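Local coordinates for protein putative phosphoglycolate phosphatase (Lactobacillus delbrueckii, PDB 2HI0) that probably hydrolyses the phosphate ester of 2-phosphoglycolate, as a phosphatase of the haloacid dehalogenase (HAD) superfamily, at residues A[9-14]-A[138-143]; A[13-18]-A[146-151]; A[46-51]-A[95-100]. All coordinates share one frame; numbering follows the deposited sequence.

Overall arrangement
All three contacts fall within one HAD-family chain. Contacts 1 and 2 are neighbours, their centres about 6 Å apart: they start from the same loop, share G13 and T14, and both run across to helix 137-147, first to its middle and then to its C-terminal end. That loop leaves strand 6-9 of the parallel sheet and carries D10 and D12 to the sodium ion. Contact 3 is nested along the chain inside the long connection that contacts 1 and 2 close. Its centre lies about 13 Å from that of contact 1 and about 18 Å from that of contact 2, among helices, where the side chain of F48 is about 7 Å from the sodium ion. This places the helical insertion, probably a cap domain, next to the probable active site.

Contact 1: A[9-14]-A[138-143]; sequences FDMDGT and EAVQVL. With NA (sodium ion), chain C.
With CG anti to the backbone N (chi1 174°) and SE extended beyond it at chi2 (163°), M11 reaches out of its loop toward helix 137-147, where a bend at chi3 (-83°) turns the methyl group along V140 and L143. M11 is a selenomethionine, and its selenium does much of the touching: SE lies 3.9 Å from CD1 of L143. The terminal methyl takes the other part, CE standing 4.2 Å from CG1 of V140 and 4.0 Å from the V140 carbonyl O. Both branches of V140 are used, since its CG2 also comes near the selenium. No hydrogen bond joins the segments; the bent selenoether chain crosses both side chains obliquely.

On either side of M11 the loop turns to other work. D10 binds the sodium ion through OD2 at 2.1 Å, and D12 through its backbone O at 2.5 Å, with a water and D190 adding further ligands. This is the spacing of the HAD DxDx(T/V) motif at the end of the first sheet strand, in which the first aspartate is the usual nucleophile; here that role is probable. K165 forms a salt bridge with D10 OD1, and K135 does so with D12 OD1, while T18 OG1 also bonds to that oxygen. The apolar residue between the two aspartates is thus buried against the helix while they serve the metal. Strand 128-133 lies alongside, its S133 touching D10, M11 and V140, so the loop beyond strand 6-9 packs on helix 137-147 next to the C-terminal end of strand 128-133.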
loop_
_atom_site.group_PDB
_atom_site.type_symbol
_atom_site.label_atom_id
_atom_site.label_comp_id
_atom_site.label_asym_id
_atom_site.label_seq_id
_atom_site.Cartn_x
_atom_site.Cartn_y
_atom_site.Cartn_z
ATOM N N PHE A 9 6.758 5.416 -4.328
ATOM C CA PHE A 9 5.657 4.525 -4.667
ATOM C C PHE A 9 5.174 3.744 -3.436
ATOM O O PHE A 9 5.968 3.235 -2.625
ATOM C CB PHE A 9 6.086 3.460 -5.672
ATOM C CG PHE A 9 6.529 4.008 -6.999
ATOM C CD1 PHE A 9 7.796 4.524 -7.164
ATOM C CD2 PHE A 9 5.649 4.066 -8.052
ATOM C CE1 PHE A 9 8.192 5.024 -8.382
ATOM C CE2 PHE A 9 6.074 4.559 -9.285
ATOM C CZ PHE A 9 7.325 5.044 -9.422
ATOM N N ASP A 10 3.868 3.618 -3.341
ATOM C CA ASP A 10 3.269 2.528 -2.525
ATOM C C ASP A 10 3.550 1.178 -3.238
ATOM O O ASP A 10 3.954 1.142 -4.410
ATOM C CB ASP A 10 1.771 2.737 -2.392
ATOM C CG ASP A 10 1.138 1.807 -1.369
ATOM O OD1 ASP A 10 1.777 1.406 -0.371
ATOM O OD2 ASP A 10 -0.024 1.452 -1.607
HETATM N N MSE A 11 3.428 0.066 -2.523
HETATM C CA MSE A 11 3.712 -1.258 -3.069
HETATM C C MSE A 11 2.420 -1.953 -3.535
HETATM O O MSE A 11 2.257 -2.182 -4.755
HETATM C CB MSE A 11 4.467 -2.117 -2.049
HETATM C CG MSE A 11 4.653 -3.525 -2.488
HETATM SE SE MSE A 11 6.010 -4.409 -1.467
HETATM C CE MSE A 11 7.658 -3.877 -2.334
ATOM N N ASP A 12 1.533 -2.277 -2.579
ATOM C CA ASP A 12 0.304 -3.039 -2.863
ATOM C C ASP A 12 -0.592 -2.314 -3.841
ATOM O O ASP A 12 -0.888 -1.142 -3.628
ATOM C CB ASP A 12 -0.513 -3.290 -1.590
ATOM C CG ASP A 12 0.122 -4.245 -0.654
ATOM O OD1 ASP A 12 0.311 -5.413 -0.985
ATOM O OD2 ASP A 12 0.402 -3.822 0.493
ATOM N N GLY A 13 -0.969 -2.958 -4.942
ATOM C CA GLY A 13 -1.922 -2.332 -5.872
ATOM C C GLY A 13 -1.329 -1.258 -6.758
ATOM O O GLY A 13 -2.026 -0.638 -7.550
ATOM N N THR A 14 -0.030 -1.019 -6.627
ATOM C CA THR A 14 0.624 0.085 -7.278
ATOM C C THR A 14 1.762 -0.475 -8.107
ATOM O O THR A 14 1.723 -0.442 -9.333
ATOM C CB THR A 14 1.097 1.168 -6.269
ATOM O OG1 THR A 14 -0.043 1.599 -5.485
ATOM C CG2 THR A 14 1.674 2.319 -6.975
ATOM N N GLU A 138 9.367 -6.416 6.828
ATOM C CA GLU A 138 10.059 -7.662 6.518
ATOM C C GLU A 138 9.644 -8.183 5.135
ATOM O O GLU A 138 10.492 -8.632 4.344
ATOM C CB GLU A 138 9.773 -8.679 7.613
ATOM C CG GLU A 138 8.291 -9.062 7.775
ATOM C CD GLU A 138 7.501 -8.220 8.807
ATOM O OE1 GLU A 138 7.984 -7.102 9.262
ATOM O OE2 GLU A 138 6.375 -8.728 9.144
ATOM N N ALA A 139 8.350 -8.073 4.817
ATOM C CA ALA A 139 7.816 -8.530 3.535
ATOM C C ALA A 139 8.191 -7.523 2.413
ATOM O O ALA A 139 8.583 -7.923 1.319
ATOM C CB ALA A 139 6.299 -8.693 3.591
ATOM N N VAL A 140 8.165 -6.227 2.704
ATOM C CA VAL A 140 8.604 -5.235 1.746
ATOM C C VAL A 140 10.060 -5.500 1.298
ATOM O O VAL A 140 10.375 -5.454 0.105
ATOM C CB VAL A 140 8.505 -3.788 2.310
ATOM C CG1 VAL A 140 9.265 -2.757 1.360
ATOM C CG2 VAL A 140 6.995 -3.370 2.473
ATOM N N GLN A 141 10.954 -5.683 2.262
ATOM C CA GLN A 141 12.366 -5.904 1.963
ATOM C C GLN A 141 12.614 -7.165 1.097
ATOM O O GLN A 141 13.394 -7.113 0.127
ATOM C CB GLN A 141 13.193 -5.928 3.259
ATOM C CG GLN A 141 13.182 -4.643 4.092
ATOM C CD GLN A 141 13.578 -3.421 3.323
ATOM O OE1 GLN A 141 14.429 -3.466 2.415
ATOM N NE2 GLN A 141 12.957 -2.313 3.667
ATOM N N VAL A 142 11.937 -8.269 1.406
ATOM C CA VAL A 142 12.050 -9.479 0.614
ATOM C C VAL A 142 11.610 -9.223 -0.834
ATOM O O VAL A 142 12.252 -9.640 -1.788
ATOM C CB VAL A 142 11.221 -10.662 1.180
ATOM C CG1 VAL A 142 11.170 -11.822 0.187
ATOM C CG2 VAL A 142 11.851 -11.183 2.427
ATOM N N LEU A 143 10.496 -8.557 -0.990
ATOM C CA LEU A 143 9.927 -8.353 -2.295
ATOM C C LEU A 143 10.766 -7.420 -3.171
ATOM O O LEU A 143 10.939 -7.642 -4.385
ATOM C CB LEU A 143 8.482 -7.877 -2.130
ATOM C CG LEU A 143 7.486 -8.973 -1.652
ATOM C CD1 LEU A 143 6.152 -8.350 -1.298
ATOM C CD2 LEU A 143 7.324 -10.069 -2.778
HETATM NA NA NA C . -1.763 0.297 -1.785
HETATM O O HOH W 1 -2.763 2.307 -0.298
#

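Contact 2: A[13-18]-A[146-151]; sequences GTILDT and ELFPGS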
loop_
_atom_site.group_PDB
_atom_site.type_symbol
_atom_site.label_atom_id
_atom_site.label_comp_id
_atom_site.label_asym_id
_atom_site.label_seq_id
_atom_site.Cartn_x
_atom_site.Cartn_y
_atom_site.Cartn_z
ATOM N N GLY A 13 -0.969 -2.958 -4.942
ATOM C CA GLY A 13 -1.922 -2.332 -5.872
ATOM C C GLY A 13 -1.329 -1.258 -6.758
ATOM O O GLY A 13 -2.026 -0.638 -7.550
ATOM N N THR A 14 -0.030 -1.019 -6.627
ATOM C CA THR A 14 0.624 0.085 -7.278
ATOM C C THR A 14 1.762 -0.475 -8.107
ATOM O O THR A 14 1.723 -0.442 -9.333
ATOM C CB THR A 14 1.097 1.168 -6.269
ATOM O OG1 THR A 14 -0.043 1.599 -5.485
ATOM C CG2 THR A 14 1.674 2.319 -6.975
ATOM N N ILE A 15 2.800 -1.009 -7.459
ATOM C CA ILE A 15 3.879 -1.627 -8.224
ATOM C C ILE A 15 3.848 -3.166 -8.263
ATOM O O ILE A 15 4.317 -3.763 -9.198
ATOM C CB ILE A 15 5.261 -1.111 -7.816
ATOM C CG1 ILE A 15 5.624 -1.512 -6.365
ATOM C CG2 ILE A 15 5.353 0.427 -8.077
ATOM C CD1 ILE A 15 7.083 -1.099 -5.932
ATOM N N LEU A 16 3.225 -3.761 -7.239
ATOM C CA LEU A 16 3.114 -5.214 -7.084
ATOM C C LEU A 16 1.649 -5.646 -6.981
ATOM O O LEU A 16 0.863 -5.060 -6.230
ATOM C CB LEU A 16 3.875 -5.725 -5.852
ATOM C CG LEU A 16 5.402 -5.734 -6.020
ATOM C CD1 LEU A 16 6.028 -6.308 -4.774
ATOM C CD2 LEU A 16 5.863 -6.563 -7.221
ATOM N N ASP A 17 1.332 -6.712 -7.725
ATOM C CA ASP A 17 0.020 -7.333 -7.786
ATOM C C ASP A 17 -0.010 -8.368 -6.634
ATOM O O ASP A 17 0.389 -9.532 -6.798
ATOM C CB ASP A 17 -0.115 -7.976 -9.157
ATOM C CG ASP A 17 -1.473 -8.512 -9.441
ATOM O OD1 ASP A 17 -2.309 -8.628 -8.516
ATOM O OD2 ASP A 17 -1.644 -8.823 -10.640
ATOM N N THR A 18 -0.478 -7.923 -5.456
ATOM C CA THR A 18 -0.359 -8.692 -4.194
ATOM C C THR A 18 -1.647 -9.309 -3.672
ATOM O O THR A 18 -1.617 -10.036 -2.666
ATOM C CB THR A 18 0.178 -7.749 -3.071
ATOM O OG1 THR A 18 -0.637 -6.609 -3.008
ATOM C CG2 THR A 18 1.633 -7.290 -3.315
ATOM N N GLU A 146 13.928 -9.314 -4.249
ATOM C CA GLU A 146 13.708 -10.395 -5.187
ATOM C C GLU A 146 13.178 -9.915 -6.504
ATOM O O GLU A 146 13.608 -10.415 -7.551
ATOM C CB GLU A 146 12.756 -11.452 -4.634
ATOM C CG GLU A 146 13.334 -12.222 -3.419
ATOM C CD GLU A 146 14.743 -12.807 -3.673
ATOM O OE1 GLU A 146 14.928 -13.562 -4.670
ATOM O OE2 GLU A 146 15.670 -12.489 -2.888
ATOM N N LEU A 147 12.279 -8.935 -6.487
ATOM C CA LEU A 147 11.607 -8.491 -7.722
ATOM C C LEU A 147 12.142 -7.159 -8.273
ATOM O O LEU A 147 11.974 -6.891 -9.467
ATOM C CB LEU A 147 10.097 -8.414 -7.509
ATOM C CG LEU A 147 9.398 -9.673 -7.005
ATOM C CD1 LEU A 147 7.927 -9.441 -6.684
ATOM C CD2 LEU A 147 9.536 -10.811 -8.013
ATOM N N PHE A 148 12.794 -6.340 -7.435
ATOM C CA PHE A 148 13.350 -5.064 -7.912
ATOM C C PHE A 148 14.772 -4.777 -7.422
ATOM O O PHE A 148 15.060 -3.687 -6.907
ATOM C CB PHE A 148 12.452 -3.906 -7.455
ATOM C CG PHE A 148 11.021 -4.010 -7.870
ATOM C CD1 PHE A 148 10.599 -3.538 -9.109
ATOM C CD2 PHE A 148 10.056 -4.431 -6.960
ATOM C CE1 PHE A 148 9.242 -3.573 -9.429
ATOM C CE2 PHE A 148 8.713 -4.459 -7.290
ATOM C CZ PHE A 148 8.312 -4.033 -8.515
ATOM N N PRO A 149 15.685 -5.743 -7.583
ATOM C CA PRO A 149 17.054 -5.537 -7.073
ATOM C C PRO A 149 17.766 -4.393 -7.796
ATOM O O PRO A 149 17.695 -4.281 -9.028
ATOM C CB PRO A 149 17.750 -6.879 -7.342
ATOM C CG PRO A 149 16.929 -7.532 -8.410
ATOM C CD PRO A 149 15.522 -7.048 -8.253
ATOM N N GLY A 150 18.401 -3.525 -7.023
ATOM C CA GLY A 150 19.065 -2.346 -7.577
ATOM C C GLY A 150 18.215 -1.195 -8.115
ATOM O O GLY A 150 18.773 -0.196 -8.584
ATOM N N SER A 151 16.890 -1.305 -8.045
ATOM C CA SER A 151 15.986 -0.289 -8.620
ATOM C C SER A 151 15.776 0.925 -7.722
ATOM O O SER A 151 15.701 2.068 -8.208
ATOM C CB SER A 151 14.614 -0.891 -8.935
ATOM O OG SER A 151 14.690 -1.633 -10.131
#
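I15 and L16 face F148 and L147 from a backbone that has just left the metal loop, the CA atoms of L16 and L147 standing 9.1 Å apart. Segment 13-18 doubles back on itself, G13 N bonding to L16 O at 3.1 Å, and then enters the short, weakly bonded strand 16-17, which pairs antiparallel with strand 110-111. This is consistent with the flap of the HAD Rossmann-like fold, whose two strands here bracket the helical insertion. Across from it helix 137-147 ends, and F148 is the first residue to leave helical angles; S151 N bonds back to F148 O at 3.2 Å, closing a turn.

The side chains make a small apolar cluster. L16 enters between its two partners: CD2 lies 3.6 Å from CD1 of L147 and 3.5 Å from CE2 of F148. L16 CG sits at the edge of the F148 ring, in its plane, and the two side chains run past each other in opposite directions. I15 crosses F148 obliquely, its CG1 held between the backbone N and the carbonyl carbon (chi1 66°), with CD1 reaching the same corner of the ring. Replacing L16 with an alanine would probably leave CE2 of F148 and CD1 of L147 without their common partner and open a gap at the helix end. I115 and L116 of helix 115-124 add to the surroundings of F148, and F152 meets its ring edge-to-face. At the ring corner itself, CD1 of I15 stands 4.0 Å from F148 CE2.

Contact 3: A[46-51]-A[95-100]; sequences NFFGSG and EVFKPY
F48 and F97 point their rings at one another from opposite directions, and the closest carbons are the outermost ones, CZ of F48 and CZ of F97, 3.7 Å apart. CE1 of F48 is next, 4.1 Å from the same F97 CZ. The planes are inclined by 31° and the centroids lie 6.0 Å apart, so the rings meet obliquely at their far corners with little overlap, and the contact buries a small area. F97 extends from helix 87-103 with CG anti to its backbone N (chi1 178°), a torsion that carries the ring well clear of the helix backbone toward F48.

On the other side F48 is the first residue past helix 41-47 to give up helical angles, so its ring leaves from the turn that joins this helix to helix 52-63. Two glycines shape that turn: at the backbone angles of G49 and G51 a side chain would press against the carbonyl O of the preceding residue. G51 occupies the N-cap position of helix 52-63. These helices belong to the helical insertion that follows the metal loop, consistent with the cap domain of HAD phosphatases, and the pair joins the turn to the long helix 87-103. F97 also touches A25 and A29 of helix 19-32 and V52 of helix 52-63, so several helices gather round its ring. F48 rests on A55 and on F212 of a loop, and its side chain comes within about 7 Å of the bound sodium ion.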
loop_
_atom_site.group_PDB
_atom_site.type_symbol
_atom_site.label_atom_id
_atom_site.label_comp_id
_atom_site.label_asym_id
_atom_site.label_seq_id
_atom_site.Cartn_x
_atom_site.Cartn_y
_atom_site.Cartn_z
ATOM N N ASN A 46 -10.647 -4.326 0.021
ATOM C CA ASN A 46 -11.336 -3.485 1.021
ATOM C C ASN A 46 -10.674 -3.541 2.406
ATOM O O ASN A 46 -10.911 -2.682 3.266
ATOM C CB ASN A 46 -12.803 -3.897 1.175
ATOM C CG ASN A 46 -13.660 -3.441 0.041
ATOM O OD1 ASN A 46 -14.267 -2.357 0.093
ATOM N ND2 ASN A 46 -13.710 -4.248 -1.008
ATOM N N PHE A 47 -9.870 -4.559 2.670
ATOM C CA PHE A 47 -9.250 -4.654 3.991
ATOM C C PHE A 47 -7.914 -3.960 4.115
ATOM O O PHE A 47 -7.633 -3.327 5.101
ATOM C CB PHE A 47 -9.077 -6.100 4.426
ATOM C CG PHE A 47 -10.357 -6.941 4.424
ATOM C CD1 PHE A 47 -11.612 -6.375 4.583
ATOM C CD2 PHE A 47 -10.246 -8.333 4.309
ATOM C CE1 PHE A 47 -12.739 -7.175 4.558
ATOM C CE2 PHE A 47 -11.338 -9.120 4.313
ATOM C CZ PHE A 47 -12.600 -8.536 4.450
ATOM N N PHE A 48 -7.088 -4.093 3.095
ATOM C CA PHE A 48 -5.710 -3.580 3.179
ATOM C C PHE A 48 -5.617 -2.090 2.738
ATOM O O PHE A 48 -6.584 -1.557 2.194
ATOM C CB PHE A 48 -4.800 -4.545 2.408
ATOM C CG PHE A 48 -4.572 -5.832 3.149
ATOM C CD1 PHE A 48 -3.556 -5.919 4.090
ATOM C CD2 PHE A 48 -5.388 -6.934 2.985
ATOM C CE1 PHE A 48 -3.361 -7.061 4.799
ATOM C CE2 PHE A 48 -5.181 -8.083 3.720
ATOM C CZ PHE A 48 -4.178 -8.134 4.619
ATOM N N GLY A 49 -4.492 -1.425 3.051
ATOM C CA GLY A 49 -4.250 -0.003 2.760
ATOM C C GLY A 49 -3.759 0.771 3.982
ATOM O O GLY A 49 -2.951 1.718 3.897
ATOM N N SER A 50 -4.236 0.343 5.125
ATOM C CA SER A 50 -3.980 1.039 6.380
ATOM C C SER A 50 -3.187 0.210 7.379
ATOM O O SER A 50 -3.259 0.459 8.582
ATOM C CB SER A 50 -5.303 1.499 7.007
ATOM O OG SER A 50 -5.921 2.513 6.226
ATOM N N GLY A 51 -2.481 -0.777 6.848
ATOM C CA GLY A 51 -1.676 -1.681 7.682
ATOM C C GLY A 51 -2.420 -2.914 8.125
ATOM O O GLY A 51 -3.668 -3.000 8.046
ATOM N N GLU A 95 -0.670 -12.960 14.824
ATOM C CA GLU A 95 0.413 -13.841 15.239
ATOM C C GLU A 95 0.670 -14.955 14.193
ATOM O O GLU A 95 1.816 -15.390 13.997
ATOM C CB GLU A 95 0.048 -14.464 16.583
ATOM C CG GLU A 95 1.135 -15.362 17.146
ATOM C CD GLU A 95 0.799 -15.942 18.520
ATOM O OE1 GLU A 95 -0.393 -15.976 18.904
ATOM O OE2 GLU A 95 1.743 -16.392 19.200
ATOM N N VAL A 96 -0.395 -15.406 13.549
ATOM C CA VAL A 96 -0.322 -16.368 12.454
ATOM C C VAL A 96 -0.094 -15.668 11.124
ATOM O O VAL A 96 0.771 -16.048 10.363
ATOM C CB VAL A 96 -1.621 -17.228 12.372
ATOM C CG1 VAL A 96 -1.551 -18.249 11.201
ATOM C CG2 VAL A 96 -1.893 -17.885 13.769
ATOM N N PHE A 97 -0.878 -14.630 10.851
ATOM C CA PHE A 97 -0.816 -13.966 9.541
ATOM C C PHE A 97 0.561 -13.362 9.163
ATOM O O PHE A 97 1.036 -13.516 8.008
ATOM C CB PHE A 97 -1.837 -12.848 9.477
ATOM C CG PHE A 97 -1.811 -12.085 8.173
ATOM C CD1 PHE A 97 -2.432 -12.592 7.028
ATOM C CD2 PHE A 97 -1.176 -10.876 8.098
ATOM C CE1 PHE A 97 -2.370 -11.890 5.833
ATOM C CE2 PHE A 97 -1.099 -10.198 6.896
ATOM C CZ PHE A 97 -1.710 -10.694 5.766
ATOM N N LYS A 98 1.174 -12.630 10.098
ATOM C CA LYS A 98 2.403 -11.904 9.740
ATOM C C LYS A 98 3.526 -12.835 9.252
ATOM O O LYS A 98 4.053 -12.681 8.161
ATOM C CB LYS A 98 2.841 -11.004 10.894
ATOM C CG LYS A 98 1.881 -9.838 11.075
ATOM C CD LYS A 98 2.413 -8.734 12.000
ATOM C CE LYS A 98 3.843 -8.296 11.643
ATOM N NZ LYS A 98 4.192 -6.965 12.234
ATOM N N PRO A 99 3.875 -13.842 10.031
ATOM C CA PRO A 99 4.920 -14.755 9.557
ATOM C C PRO A 99 4.498 -15.597 8.353
ATOM O O PRO A 99 5.298 -15.812 7.412
ATOM C CB PRO A 99 5.194 -15.652 10.759
ATOM C CG PRO A 99 4.011 -15.500 11.628
ATOM C CD PRO A 99 3.419 -14.164 11.399
ATOM N N TYR A 100 3.228 -16.000 8.337
ATOM C CA TYR A 100 2.766 -16.790 7.186
ATOM C C TYR A 100 2.884 -15.996 5.900
ATOM O O TYR A 100 3.453 -16.455 4.909
ATOM C CB TYR A 100 1.355 -17.272 7.382
ATOM C CG TYR A 100 0.952 -18.206 6.269
ATOM C CD1 TYR A 100 1.213 -19.576 6.380
ATOM C CD2 TYR A 100 0.351 -17.726 5.088
ATOM C CE1 TYR A 100 0.842 -20.454 5.347
ATOM C CE2 TYR A 100 -0.013 -18.580 4.067
ATOM C CZ TYR A 100 0.239 -19.942 4.194
ATOM O OH TYR A 100 -0.138 -20.794 3.155
#